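Local atomic coordinates of SalCYP truncation (Salinispora tropica, PDB entry 7ABB), a protein that is a truncated, largely helical protein of the cytochrome P450 family that binds heme c in a buried pocket. Residues Ala159-Met164 / Ala235-Thr240; Leu145-Pro150 / Thr230-Ala235; Asp132-Pro137 / Asn242-Gly247. One frame throughout, in Å; residues are numbered along the deposited sequence.

The three contacts illustrate how a helix interrupted beside a heme is packed on the side turned from it. Segments 132-137, 145-150 and 159-164 come first along the chain, followed by 230-235, 235-240 and 242-247. Contact 3 pairs the first with the last and so encloses the other two, whose segments alternate. Contacts 2 and 3 both start from helix 130-147 and lie about 18 Å apart between centres; contact 1, from helix 154-165, is about 11 Å from each. Contacts 1 and 2 share Ala-235, and Arg-136 of contact 3 touches Asn-161 of contact 1. Together they join helices 222-235 and 238-253, consecutive pieces flanking the heme, to helices 130-147 and 154-165.

Contact 1. Residues Ala159-Met164 / Ala235-Thr240; sequences AINVAM and AGVDST. With HEC (heme c), chain B.
Asn-161 and Val-237 mark the closest backbone approach, 8.3 Å between their CA atoms, where one face of helix 154-165 meets the break between helices 222-235 and 238-253. The gap is bridged mainly by one amide. Asn-161 extends its side chain with CG anti to the backbone N (chi1 176°), and its ND2 donates to Asp-238 OD1 over 3.1 Å. The N-H points fairly straight at its acceptor, at 157°. Although the acceptor lies in the amide plane, the amide meets OD1 on the syn side but 33° out of the carboxylate plane, the two flat groups standing nearly perpendicular. The same ND2 rests against Val-237, 3.6 Å from its CB, while Arg-136 of helix 130-147 packs on Asn-161 as well. The second carboxylate oxygen has a separate donor: water 1 gives a bond of 2.7 Å to Asp-238 OD2 and a weak, long one to the backbone O of Asn-161.

The other side of the segment belongs to the heme. Ala-235 brings CB within 3.5 Å of the heme atom CHD, and Thr-240 OG1 lies 3.4 Å from heme CAB. The sequence Ala-Gly-Val-Asp-Ser-Thr matches the Ala-Gly-centred motif of the P450 I-helix, which in this family runs over the distal side of the heme. Here the chemistry implies a division of labour: an amide and a water, gripping different oxygens, would restrict rotation of the carboxylate, whose OD1 is 11.8 Å from the heme iron FE, while the neighbouring residues line the pocket.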
loop_
_atom_site.group_PDB
_atom_site.type_symbol
_atom_site.label_atom_id
_atom_site.label_comp_id
_atom_site.label_asym_id
_atom_site.label_seq_id
_atom_site.Cartn_x
_atom_site.Cartn_y
_atom_site.Cartn_z
ATOM N N ALA A 159 17.868 4.241 3.563
ATOM C CA ALA A 159 18.706 3.134 4.012
ATOM C C ALA A 159 17.965 2.241 5.000
ATOM O O ALA A 159 18.101 1.013 4.964
ATOM C CB ALA A 159 19.988 3.681 4.641
ATOM N N ILE A 160 17.187 2.838 5.905
ATOM C CA ILE A 160 16.378 2.042 6.823
ATOM C C ILE A 160 15.374 1.201 6.044
ATOM O O ILE A 160 15.235 -0.008 6.267
ATOM C CB ILE A 160 15.675 2.955 7.844
ATOM C CG1 ILE A 160 16.721 3.625 8.743
ATOM C CG2 ILE A 160 14.672 2.153 8.672
ATOM C CD1 ILE A 160 16.141 4.602 9.763
ATOM N N ASN A 161 14.660 1.836 5.116
ATOM C CA ASN A 161 13.627 1.141 4.358
ATOM C C ASN A 161 14.212 -0.032 3.577
ATOM O O ASN A 161 13.650 -1.131 3.571
ATOM C CB ASN A 161 12.941 2.128 3.419
ATOM C CG ASN A 161 11.929 1.465 2.522
ATOM O OD1 ASN A 161 12.292 0.800 1.555
ATOM N ND2 ASN A 161 10.658 1.649 2.823
ATOM N N VAL A 162 15.351 0.184 2.917
ATOM C CA VAL A 162 15.975 -0.875 2.119
ATOM C C VAL A 162 16.423 -2.031 3.006
ATOM O O VAL A 162 16.258 -3.204 2.652
ATOM C CB VAL A 162 17.147 -0.291 1.308
ATOM C CG1 VAL A 162 18.006 -1.404 0.702
ATOM C CG2 VAL A 162 16.613 0.636 0.222
ATOM N N ALA A 163 17.022 -1.727 4.159
ATOM C CA ALA A 163 17.436 -2.787 5.072
ATOM C C ALA A 163 16.243 -3.621 5.527
ATOM O O ALA A 163 16.356 -4.837 5.712
ATOM C CB ALA A 163 18.158 -2.188 6.277
ATOM N N MET A 164 15.086 -2.981 5.703
ATOM C CA MET A 164 13.899 -3.716 6.119
ATOM C C MET A 164 13.408 -4.633 5.008
ATOM O O MET A 164 13.037 -5.781 5.265
ATOM C CB MET A 164 12.804 -2.741 6.541
ATOM C CG MET A 164 13.140 -2.006 7.824
ATOM S SD MET A 164 11.767 -1.026 8.466
ATOM C CE MET A 164 12.396 -0.607 10.074
ATOM N N ALA A 235 3.924 1.969 6.556
ATOM C CA ALA A 235 2.799 1.853 5.631
ATOM C C ALA A 235 2.981 2.661 4.356
ATOM O O ALA A 235 2.387 2.324 3.325
ATOM C CB ALA A 235 1.516 2.327 6.315
ATOM N N GLY A 236 3.775 3.729 4.393
ATOM C CA GLY A 236 3.705 4.738 3.362
ATOM C C GLY A 236 4.653 4.630 2.180
ATOM O O GLY A 236 4.629 5.549 1.364
ATOM N N VAL A 237 5.469 3.581 2.058
ATOM C CA VAL A 237 6.409 3.468 0.937
ATOM C C VAL A 237 6.156 2.228 0.076
ATOM O O VAL A 237 5.865 2.354 -1.114
ATOM C CB VAL A 237 7.864 3.459 1.422
ATOM C CG1 VAL A 237 8.799 3.432 0.237
ATOM C CG2 VAL A 237 8.164 4.681 2.287
ATOM N N ASP A 238 6.282 1.029 0.655
ATOM C CA ASP A 238 6.477 -0.164 -0.172
ATOM C C ASP A 238 5.260 -0.472 -1.037
ATOM O O ASP A 238 5.405 -0.839 -2.214
ATOM C CB ASP A 238 6.827 -1.358 0.700
ATOM C CG ASP A 238 8.173 -1.223 1.408
ATOM O OD1 ASP A 238 8.972 -0.304 1.105
ATOM O OD2 ASP A 238 8.443 -2.080 2.272
ATOM N N SER A 239 4.054 -0.387 -0.484
ATOM C CA SER A 239 2.881 -0.700 -1.295
ATOM C C SER A 239 2.750 0.243 -2.481
ATOM O O SER A 239 2.366 -0.185 -3.583
ATOM C CB SER A 239 1.608 -0.628 -0.475
ATOM O OG SER A 239 1.456 -1.771 0.326
ATOM N N THR A 240 3.026 1.534 -2.273
ATOM C CA THR A 240 2.968 2.506 -3.365
ATOM C C THR A 240 4.032 2.199 -4.408
ATOM O O THR A 240 3.741 2.175 -5.609
ATOM C CB THR A 240 3.129 3.938 -2.827
ATOM O OG1 THR A 240 2.171 4.156 -1.781
ATOM C CG2 THR A 240 2.886 4.962 -3.911
HETATM FE FE HEC B . -2.313 2.164 3.370
HETATM C CHA HEC B . -4.152 0.891 5.986
HETATM C CHB HEC B . -3.312 -0.498 1.460
HETATM C CHC HEC B . -0.520 3.435 0.739
HETATM C CHD HEC B . -1.035 4.597 5.381
HETATM N NA HEC B . -3.468 0.539 3.672
HETATM C C1A HEC B . -4.194 0.197 4.813
HETATM C C2A HEC B . -4.983 -0.999 4.603
HETATM C C3A HEC B . -4.741 -1.361 3.330
HETATM C C4A HEC B . -3.809 -0.428 2.746
HETATM C CMA HEC B . -5.299 -2.579 2.572
HETATM C CAA HEC B . -5.949 -1.687 5.632
HETATM C CBA HEC B . -5.268 -2.712 6.531
HETATM C CGA HEC B . -6.297 -3.355 7.446
HETATM O O1A HEC B . -5.828 -4.126 8.313
HETATM O O2A HEC B . -7.514 -3.079 7.275
HETATM N NB HEC B . -1.934 1.558 1.493
HETATM C C1B HEC B . -2.479 0.451 0.869
HETATM C C2B HEC B . -2.047 0.470 -0.496
HETATM C C3B HEC B . -1.299 1.570 -0.697
HETATM C C4B HEC B . -1.193 2.256 0.544
HETATM C CMB HEC B . -2.485 -0.630 -1.484
HETATM C CAB HEC B . -0.563 2.117 -1.894
HETATM C CBB HEC B . -0.931 1.542 -3.223
HETATM N NC HEC B . -1.001 3.704 3.133
HETATM C C1C HEC B . -0.451 4.103 1.936
HETATM C C2C HEC B . 0.255 5.341 2.135
HETATM C C3C HEC B . 0.121 5.696 3.433
HETATM C C4C HEC B . -0.654 4.654 4.065
HETATM C CMC HEC B . 0.981 6.090 1.017
HETATM C CAC HEC B . 0.683 6.893 4.218
HETATM C CBC HEC B . 1.134 8.144 3.466
HETATM N ND HEC B . -2.535 2.620 5.301
HETATM C C1D HEC B . -1.896 3.695 5.919
HETATM C C2D HEC B . -2.320 3.733 7.283
HETATM C C3D HEC B . -3.271 2.609 7.501
HETATM C C4D HEC B . -3.367 1.976 6.203
HETATM C CMD HEC B . -1.847 4.752 8.328
HETATM C CAD HEC B . -3.998 2.215 8.798
HETATM C CBD HEC B . -5.339 2.908 8.799
HETATM C CGD HEC B . -6.146 2.475 10.008
HETATM O O1D HEC B . -7.149 3.147 10.331
HETATM O O2D HEC B . -5.763 1.460 10.623
HETATM O O HOH W 1 10.345 -1.944 4.235
#

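Contact 2. Residues Leu145-Pro150 / Thr230-Ala235; sequences LAVGWP and TVLFLA. With HEC (heme c), chain B.
Val-147, at the end of helix 130-147, makes the first touch: its CG2 meets CD1 of Leu-232 at 4.2 Å. The backbones are nearest at the same pair, with 7.9 Å between their CA atoms. The two methyl branches of Val-147 are used differently, for while CG2 turns to Leu-232, CG1 sits over the centre of the Trp-149 indole, 3.6 Å above its plane. This fold-back depends on Gly-148, which leaves the helix with a positive phi of 97°, a conformation natural to glycine, and whose carbonyl accepts a bond from Arg-197.

Trp-149 then reaches across. With CG beside its backbone N (chi1 -72°), the indole drives its six-membered ring against helix 222-235. Its CH2 lies 3.7 Å from Phe-233 CB, and the backbone N of Phe-233 stands at the indole edge, in plane, 3.8 Å from CH2. CZ3 meets the phenyl of Phe-233 near the plane of that ring, at its edge, the two side chains crossing at about a right angle. Leu-232 also faces the heme, its CD2 4.0 Å from the heme methyl CMD.

Around this apolar joint, His-193 and Tyr-189 of helix 182-199 meet the indole edge-to-face, and Phe-233 also packs on Leu-157 and Ile-160 of helix 154-165. The indole, just beyond helix 130-147, thus fills its junction with helices 182-199 and 222-235, helix 154-165 adjoining through Phe-233.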
loop_
_atom_site.group_PDB
_atom_site.type_symbol
_atom_site.label_atom_id
_atom_site.label_comp_id
_atom_site.label_asym_id
_atom_site.label_seq_id
_atom_site.Cartn_x
_atom_site.Cartn_y
_atom_site.Cartn_z
ATOM N N LEU A 145 7.382 14.631 2.852
ATOM C CA LEU A 145 6.736 15.925 2.688
ATOM C C LEU A 145 5.397 15.942 3.403
ATOM O O LEU A 145 5.069 16.910 4.112
ATOM C CB LEU A 145 6.552 16.249 1.204
ATOM C CG LEU A 145 5.961 17.638 0.893
ATOM C CD1 LEU A 145 6.812 18.727 1.468
ATOM C CD2 LEU A 145 5.761 17.849 -0.605
ATOM N N ALA A 146 4.623 14.859 3.244
ATOM C CA ALA A 146 3.282 14.818 3.819
ATOM C C ALA A 146 3.346 14.748 5.332
ATOM O O ALA A 146 2.558 15.406 6.021
ATOM C CB ALA A 146 2.502 13.624 3.248
ATOM N N VAL A 147 4.270 13.945 5.859
ATOM C CA VAL A 147 4.312 13.697 7.293
ATOM C C VAL A 147 5.059 14.796 8.028
ATOM O O VAL A 147 4.832 14.990 9.214
ATOM C CB VAL A 147 4.948 12.328 7.582
ATOM C CG1 VAL A 147 5.143 12.079 9.061
ATOM C CG2 VAL A 147 4.093 11.218 6.985
ATOM N N GLY A 148 5.938 15.521 7.359
ATOM C CA GLY A 148 6.703 16.575 7.979
ATOM C C GLY A 148 8.097 16.187 8.414
ATOM O O GLY A 148 8.641 16.823 9.332
ATOM N N TRP A 149 8.699 15.174 7.788
ATOM C CA TRP A 149 10.073 14.771 8.091
ATOM C C TRP A 149 11.050 15.561 7.212
ATOM O O TRP A 149 10.841 15.628 5.993
ATOM C CB TRP A 149 10.245 13.271 7.843
ATOM C CG TRP A 149 9.572 12.392 8.849
ATOM C CD1 TRP A 149 9.526 12.595 10.192
ATOM C CD2 TRP A 149 8.854 11.179 8.599
ATOM N NE1 TRP A 149 8.825 11.586 10.807
ATOM C CE2 TRP A 149 8.409 10.698 9.850
ATOM C CE3 TRP A 149 8.551 10.452 7.444
ATOM C CZ2 TRP A 149 7.655 9.538 9.977
ATOM C CZ3 TRP A 149 7.802 9.283 7.570
ATOM C CH2 TRP A 149 7.375 8.835 8.835
ATOM N N PRO A 150 12.097 16.172 7.794
ATOM C CA PRO A 150 13.036 16.997 7.007
ATOM C C PRO A 150 13.654 16.227 5.842
ATOM O O PRO A 150 14.203 15.135 6.014
ATOM C CB PRO A 150 14.104 17.398 8.032
ATOM C CG PRO A 150 13.441 17.294 9.355
ATOM C CD PRO A 150 12.465 16.131 9.217
ATOM N N THR A 230 5.877 5.727 13.415
ATOM C CA THR A 230 6.425 4.459 12.938
ATOM C C THR A 230 5.489 3.804 11.932
ATOM O O THR A 230 5.930 3.313 10.888
ATOM C CB THR A 230 6.685 3.524 14.121
ATOM O OG1 THR A 230 7.553 4.181 15.054
ATOM C CG2 THR A 230 7.346 2.233 13.663
ATOM N N VAL A 231 4.188 3.769 12.236
ATOM C CA VAL A 231 3.233 3.152 11.314
ATOM C C VAL A 231 3.206 3.888 9.986
ATOM O O VAL A 231 3.176 3.272 8.912
ATOM C CB VAL A 231 1.833 3.114 11.961
ATOM C CG1 VAL A 231 0.772 2.789 10.930
ATOM C CG2 VAL A 231 1.803 2.117 13.089
ATOM N N LEU A 232 3.233 5.224 10.027
ATOM C CA LEU A 232 3.238 5.984 8.789
ATOM C C LEU A 232 4.445 5.639 7.940
ATOM O O LEU A 232 4.325 5.503 6.719
ATOM C CB LEU A 232 3.207 7.478 9.097
ATOM C CG LEU A 232 1.870 7.948 9.661
ATOM C CD1 LEU A 232 1.951 9.387 10.077
ATOM C CD2 LEU A 232 0.752 7.802 8.649
ATOM N N PHE A 233 5.614 5.486 8.564
ATOM C CA PHE A 233 6.799 5.107 7.800
ATOM C C PHE A 233 6.632 3.721 7.200
ATOM O O PHE A 233 6.941 3.503 6.024
ATOM C CB PHE A 233 8.038 5.148 8.685
ATOM C CG PHE A 233 9.304 4.785 7.957
ATOM C CD1 PHE A 233 10.015 5.745 7.278
ATOM C CD2 PHE A 233 9.782 3.485 7.963
ATOM C CE1 PHE A 233 11.181 5.410 6.597
ATOM C CE2 PHE A 233 10.964 3.156 7.286
ATOM C CZ PHE A 233 11.647 4.119 6.620
ATOM N N LEU A 234 6.160 2.766 8.005
ATOM C CA LEU A 234 6.091 1.380 7.548
ATOM C C LEU A 234 4.998 1.171 6.502
ATOM O O LEU A 234 5.125 0.275 5.651
ATOM C CB LEU A 234 5.870 0.455 8.744
ATOM C CG LEU A 234 7.043 0.348 9.723
ATOM C CD1 LEU A 234 6.629 -0.479 10.930
ATOM C CD2 LEU A 234 8.267 -0.260 9.074
ATOM N N ALA A 235 3.924 1.969 6.556
ATOM C CA ALA A 235 2.799 1.853 5.631
ATOM C C ALA A 235 2.981 2.661 4.356
ATOM O O ALA A 235 2.387 2.324 3.325
ATOM C CB ALA A 235 1.516 2.327 6.315
HETATM FE FE HEC B . -2.313 2.164 3.370
HETATM C CHA HEC B . -4.152 0.891 5.986
HETATM C CHB HEC B . -3.312 -0.498 1.460
HETATM C CHC HEC B . -0.520 3.435 0.739
HETATM C CHD HEC B . -1.035 4.597 5.381
HETATM N NA HEC B . -3.468 0.539 3.672
HETATM C C1A HEC B . -4.194 0.197 4.813
HETATM C C2A HEC B . -4.983 -0.999 4.603
HETATM C C3A HEC B . -4.741 -1.361 3.330
HETATM C C4A HEC B . -3.809 -0.428 2.746
HETATM C CMA HEC B . -5.299 -2.579 2.572
HETATM C CAA HEC B . -5.949 -1.687 5.632
HETATM C CBA HEC B . -5.268 -2.712 6.531
HETATM C CGA HEC B . -6.297 -3.355 7.446
HETATM O O1A HEC B . -5.828 -4.126 8.313
HETATM O O2A HEC B . -7.514 -3.079 7.275
HETATM N NB HEC B . -1.934 1.558 1.493
HETATM C C1B HEC B . -2.479 0.451 0.869
HETATM C C2B HEC B . -2.047 0.470 -0.496
HETATM C C3B HEC B . -1.299 1.570 -0.697
HETATM C C4B HEC B . -1.193 2.256 0.544
HETATM C CMB HEC B . -2.485 -0.630 -1.484
HETATM C CAB HEC B . -0.563 2.117 -1.894
HETATM C CBB HEC B . -0.931 1.542 -3.223
HETATM N NC HEC B . -1.001 3.704 3.133
HETATM C C1C HEC B . -0.451 4.103 1.936
HETATM C C2C HEC B . 0.255 5.341 2.135
HETATM C C3C HEC B . 0.121 5.696 3.433
HETATM C C4C HEC B . -0.654 4.654 4.065
HETATM C CMC HEC B . 0.981 6.090 1.017
HETATM C CAC HEC B . 0.683 6.893 4.218
HETATM C CBC HEC B . 1.134 8.144 3.466
HETATM N ND HEC B . -2.535 2.620 5.301
HETATM C C1D HEC B . -1.896 3.695 5.919
HETATM C C2D HEC B . -2.320 3.733 7.283
HETATM C C3D HEC B . -3.271 2.609 7.501
HETATM C C4D HEC B . -3.367 1.976 6.203
HETATM C CMD HEC B . -1.847 4.752 8.328
HETATM C CAD HEC B . -3.998 2.215 8.798
HETATM C CBD HEC B . -5.339 2.908 8.799
HETATM C CGD HEC B . -6.146 2.475 10.008
HETATM O O1D HEC B . -7.149 3.147 10.331
HETATM O O2D HEC B . -5.763 1.460 10.623
#

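Contact 3. Residues Asp132-Pro137 / Asn242-Gly247; sequences DEFARP and NHMANG. With HEC (heme c), chain B.
Asn-242 OD1 is gripped by two groups: Tyr-382 OH bonds to it, and water 2 donates to it over 2.7 Å. That water also ties the segments together, accepting a bond from Arg-136 NH2 at 3.1 Å, in the guanidinium plane and at its edge. Arg-136 is held in turn by its own helix. Its NH1 donates to Asp-132 OD1 over 2.9 Å, almost straight at 170°, in a salt bridge that meets the anti side of the carboxylate. With two positions of the guanidinium engaged, its rotation should be limited.

Beside this polar bridge the direct touch is apolar and carried by Met-244. Its chain runs out extended to SD and then bends (chi3 60°), which sets the terminal CE between two neighbours: 3.7 Å from Ala-135 CB and 3.8 Å from Phe-134 CE2. The Phe-134 and Met-244 side chains cross at about a right angle. Phe-134 also meets Phe-130 edge-to-face and Tyr-138. Helix 130-147 has a wider pi-type turn at 132-135 and a kink at Pro-137, whose N makes no bond to the preceding turn.

One residue before Met-244, His-243 turns to the heme, its CD2 approaching the heme atom CBB. This is consistent with helix 238-253 being the second half of the long I-helix of the P450 fold, of which helix 222-235 would be the first, with one side lining the heme pocket.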
loop_
_atom_site.group_PDB
_atom_site.type_symbol
_atom_site.label_atom_id
_atom_site.label_comp_id
_atom_site.label_asym_id
_atom_site.label_seq_id
_atom_site.Cartn_x
_atom_site.Cartn_y
_atom_site.Cartn_z
ATOM N N ASP A 132 14.506 0.763 -7.360
ATOM C CA ASP A 132 15.663 1.131 -6.546
ATOM C C ASP A 132 16.101 2.565 -6.809
ATOM O O ASP A 132 16.407 3.311 -5.868
ATOM C CB ASP A 132 16.837 0.190 -6.821
ATOM C CG ASP A 132 16.620 -1.211 -6.291
ATOM O OD1 ASP A 132 15.656 -1.428 -5.522
ATOM O OD2 ASP A 132 17.428 -2.094 -6.648
ATOM N N GLU A 133 16.181 2.962 -8.081
ATOM C CA GLU A 133 16.743 4.261 -8.438
ATOM C C GLU A 133 15.695 5.359 -8.506
ATOM O O GLU A 133 16.019 6.521 -8.236
ATOM C CB GLU A 133 17.469 4.172 -9.787
ATOM C CG GLU A 133 18.574 3.177 -9.796
ATOM C CD GLU A 133 19.379 3.277 -11.068
ATOM O OE1 GLU A 133 19.195 2.421 -11.964
ATOM O OE2 GLU A 133 20.166 4.256 -11.184
ATOM N N PHE A 134 14.443 5.024 -8.820
ATOM C CA PHE A 134 13.397 6.021 -9.047
ATOM C C PHE A 134 12.281 5.901 -8.018
ATOM O O PHE A 134 12.128 6.800 -7.188
ATOM C CB PHE A 134 12.834 5.925 -10.470
ATOM C CG PHE A 134 11.595 6.744 -10.662
ATOM C CD1 PHE A 134 11.599 8.076 -10.335
ATOM C CD2 PHE A 134 10.413 6.185 -11.098
ATOM C CE1 PHE A 134 10.464 8.847 -10.445
ATOM C CE2 PHE A 134 9.264 6.950 -11.216
ATOM C CZ PHE A 134 9.281 8.275 -10.888
ATOM N N ALA A 135 11.492 4.837 -8.044
ATOM C CA ALA A 135 10.208 4.874 -7.352
ATOM C C ALA A 135 10.383 4.960 -5.842
ATOM O O ALA A 135 9.648 5.703 -5.186
ATOM C CB ALA A 135 9.348 3.669 -7.725
ATOM N N ARG A 136 11.328 4.206 -5.263
ATOM C CA ARG A 136 11.433 4.229 -3.801
ATOM C C ARG A 136 11.863 5.591 -3.272
ATOM O O ARG A 136 11.201 6.108 -2.356
ATOM C CB ARG A 136 12.354 3.110 -3.316
ATOM C CG ARG A 136 12.279 2.881 -1.811
ATOM C CD ARG A 136 13.066 1.662 -1.395
ATOM N NE ARG A 136 12.517 0.464 -2.036
ATOM C CZ ARG A 136 13.141 -0.282 -2.941
ATOM N NH1 ARG A 136 14.380 -0.007 -3.343
ATOM N NH2 ARG A 136 12.505 -1.328 -3.446
ATOM N N PRO A 137 12.937 6.221 -3.758
ATOM C CA PRO A 137 13.249 7.564 -3.256
ATOM C C PRO A 137 12.161 8.578 -3.579
ATOM O O PRO A 137 11.909 9.485 -2.771
ATOM C CB PRO A 137 14.592 7.892 -3.925
ATOM C CG PRO A 137 14.775 6.946 -4.959
ATOM C CD PRO A 137 13.970 5.727 -4.674
ATOM N N ASN A 242 5.454 -0.650 -5.058
ATOM C CA ASN A 242 5.256 -1.891 -5.802
ATOM C C ASN A 242 4.054 -1.811 -6.724
ATOM O O ASN A 242 4.063 -2.467 -7.773
ATOM C CB ASN A 242 5.175 -3.077 -4.852
ATOM C CG ASN A 242 6.501 -3.329 -4.144
ATOM O OD1 ASN A 242 7.539 -2.759 -4.524
ATOM N ND2 ASN A 242 6.486 -4.176 -3.135
ATOM N N HIS A 243 3.041 -1.001 -6.395
ATOM C CA HIS A 243 1.980 -0.720 -7.360
ATOM C C HIS A 243 2.517 0.061 -8.557
ATOM O O HIS A 243 2.157 -0.227 -9.710
ATOM C CB HIS A 243 0.825 0.026 -6.687
ATOM C CG HIS A 243 -0.225 -0.886 -6.138
ATOM N ND1 HIS A 243 -1.037 -1.664 -6.941
ATOM C CD2 HIS A 243 -0.586 -1.161 -4.863
ATOM C CE1 HIS A 243 -1.870 -2.350 -6.182
ATOM N NE2 HIS A 243 -1.623 -2.058 -4.914
ATOM N N MET A 244 3.415 1.017 -8.310
ATOM C CA MET A 244 4.029 1.749 -9.411
ATOM C C MET A 244 4.789 0.800 -10.316
ATOM O O MET A 244 4.717 0.903 -11.547
ATOM C CB MET A 244 4.982 2.821 -8.886
ATOM C CG MET A 244 4.305 4.035 -8.319
ATOM S SD MET A 244 5.480 5.217 -7.609
ATOM C CE MET A 244 6.442 5.574 -9.068
ATOM N N ALA A 245 5.521 -0.127 -9.707
ATOM C CA ALA A 245 6.406 -1.021 -10.449
ATOM C C ALA A 245 5.615 -2.056 -11.238
ATOM O O ALA A 245 5.906 -2.312 -12.414
ATOM C CB ALA A 245 7.367 -1.708 -9.478
ATOM N N ASN A 246 4.646 -2.716 -10.603
ATOM C CA ASN A 246 3.876 -3.725 -11.321
ATOM C C ASN A 246 3.072 -3.114 -12.455
ATOM O O ASN A 246 2.911 -3.752 -13.511
ATOM C CB ASN A 246 2.965 -4.462 -10.343
ATOM C CG ASN A 246 3.685 -5.562 -9.605
ATOM O OD1 ASN A 246 4.192 -6.504 -10.218
ATOM N ND2 ASN A 246 3.728 -5.457 -8.278
ATOM N N GLY A 247 2.586 -1.882 -12.275
ATOM C CA GLY A 247 1.863 -1.218 -13.350
ATOM C C GLY A 247 2.758 -0.878 -14.533
ATOM O O GLY A 247 2.417 -1.170 -15.683
HETATM FE FE HEC B . -2.313 2.164 3.370
HETATM C CHA HEC B . -4.152 0.891 5.986
HETATM C CHB HEC B . -3.312 -0.498 1.460
HETATM C CHC HEC B . -0.520 3.435 0.739
HETATM C CHD HEC B . -1.035 4.597 5.381
HETATM N NA HEC B . -3.468 0.539 3.672
HETATM C C1A HEC B . -4.194 0.197 4.813
HETATM C C2A HEC B . -4.983 -0.999 4.603
HETATM C C3A HEC B . -4.741 -1.361 3.330
HETATM C C4A HEC B . -3.809 -0.428 2.746
HETATM C CMA HEC B . -5.299 -2.579 2.572
HETATM C CAA HEC B . -5.949 -1.687 5.632
HETATM C CBA HEC B . -5.268 -2.712 6.531
HETATM C CGA HEC B . -6.297 -3.355 7.446
HETATM O O1A HEC B . -5.828 -4.126 8.313
HETATM O O2A HEC B . -7.514 -3.079 7.275
HETATM N NB HEC B . -1.934 1.558 1.493
HETATM C C1B HEC B . -2.479 0.451 0.869
HETATM C C2B HEC B . -2.047 0.470 -0.496
HETATM C C3B HEC B . -1.299 1.570 -0.697
HETATM C C4B HEC B . -1.193 2.256 0.544
HETATM C CMB HEC B . -2.485 -0.630 -1.484
HETATM C CAB HEC B . -0.563 2.117 -1.894
HETATM C CBB HEC B . -0.931 1.542 -3.223
HETATM N NC HEC B . -1.001 3.704 3.133
HETATM C C1C HEC B . -0.451 4.103 1.936
HETATM C C2C HEC B . 0.255 5.341 2.135
HETATM C C3C HEC B . 0.121 5.696 3.433
HETATM C C4C HEC B . -0.654 4.654 4.065
HETATM C CMC HEC B . 0.981 6.090 1.017
HETATM C CAC HEC B . 0.683 6.893 4.218
HETATM C CBC HEC B . 1.134 8.144 3.466
HETATM N ND HEC B . -2.535 2.620 5.301
HETATM C C1D HEC B . -1.896 3.695 5.919
HETATM C C2D HEC B . -2.320 3.733 7.283
HETATM C C3D HEC B . -3.271 2.609 7.501
HETATM C C4D HEC B . -3.367 1.976 6.203
HETATM C CMD HEC B . -1.847 4.752 8.328
HETATM C CAD HEC B . -3.998 2.215 8.798
HETATM C CBD HEC B . -5.339 2.908 8.799
HETATM C CGD HEC B . -6.146 2.475 10.008
HETATM O O1D HEC B . -7.149 3.147 10.331
HETATM O O2D HEC B . -5.763 1.460 10.623
HETATM O O HOH W 2 9.593 -2.259 -2.795
#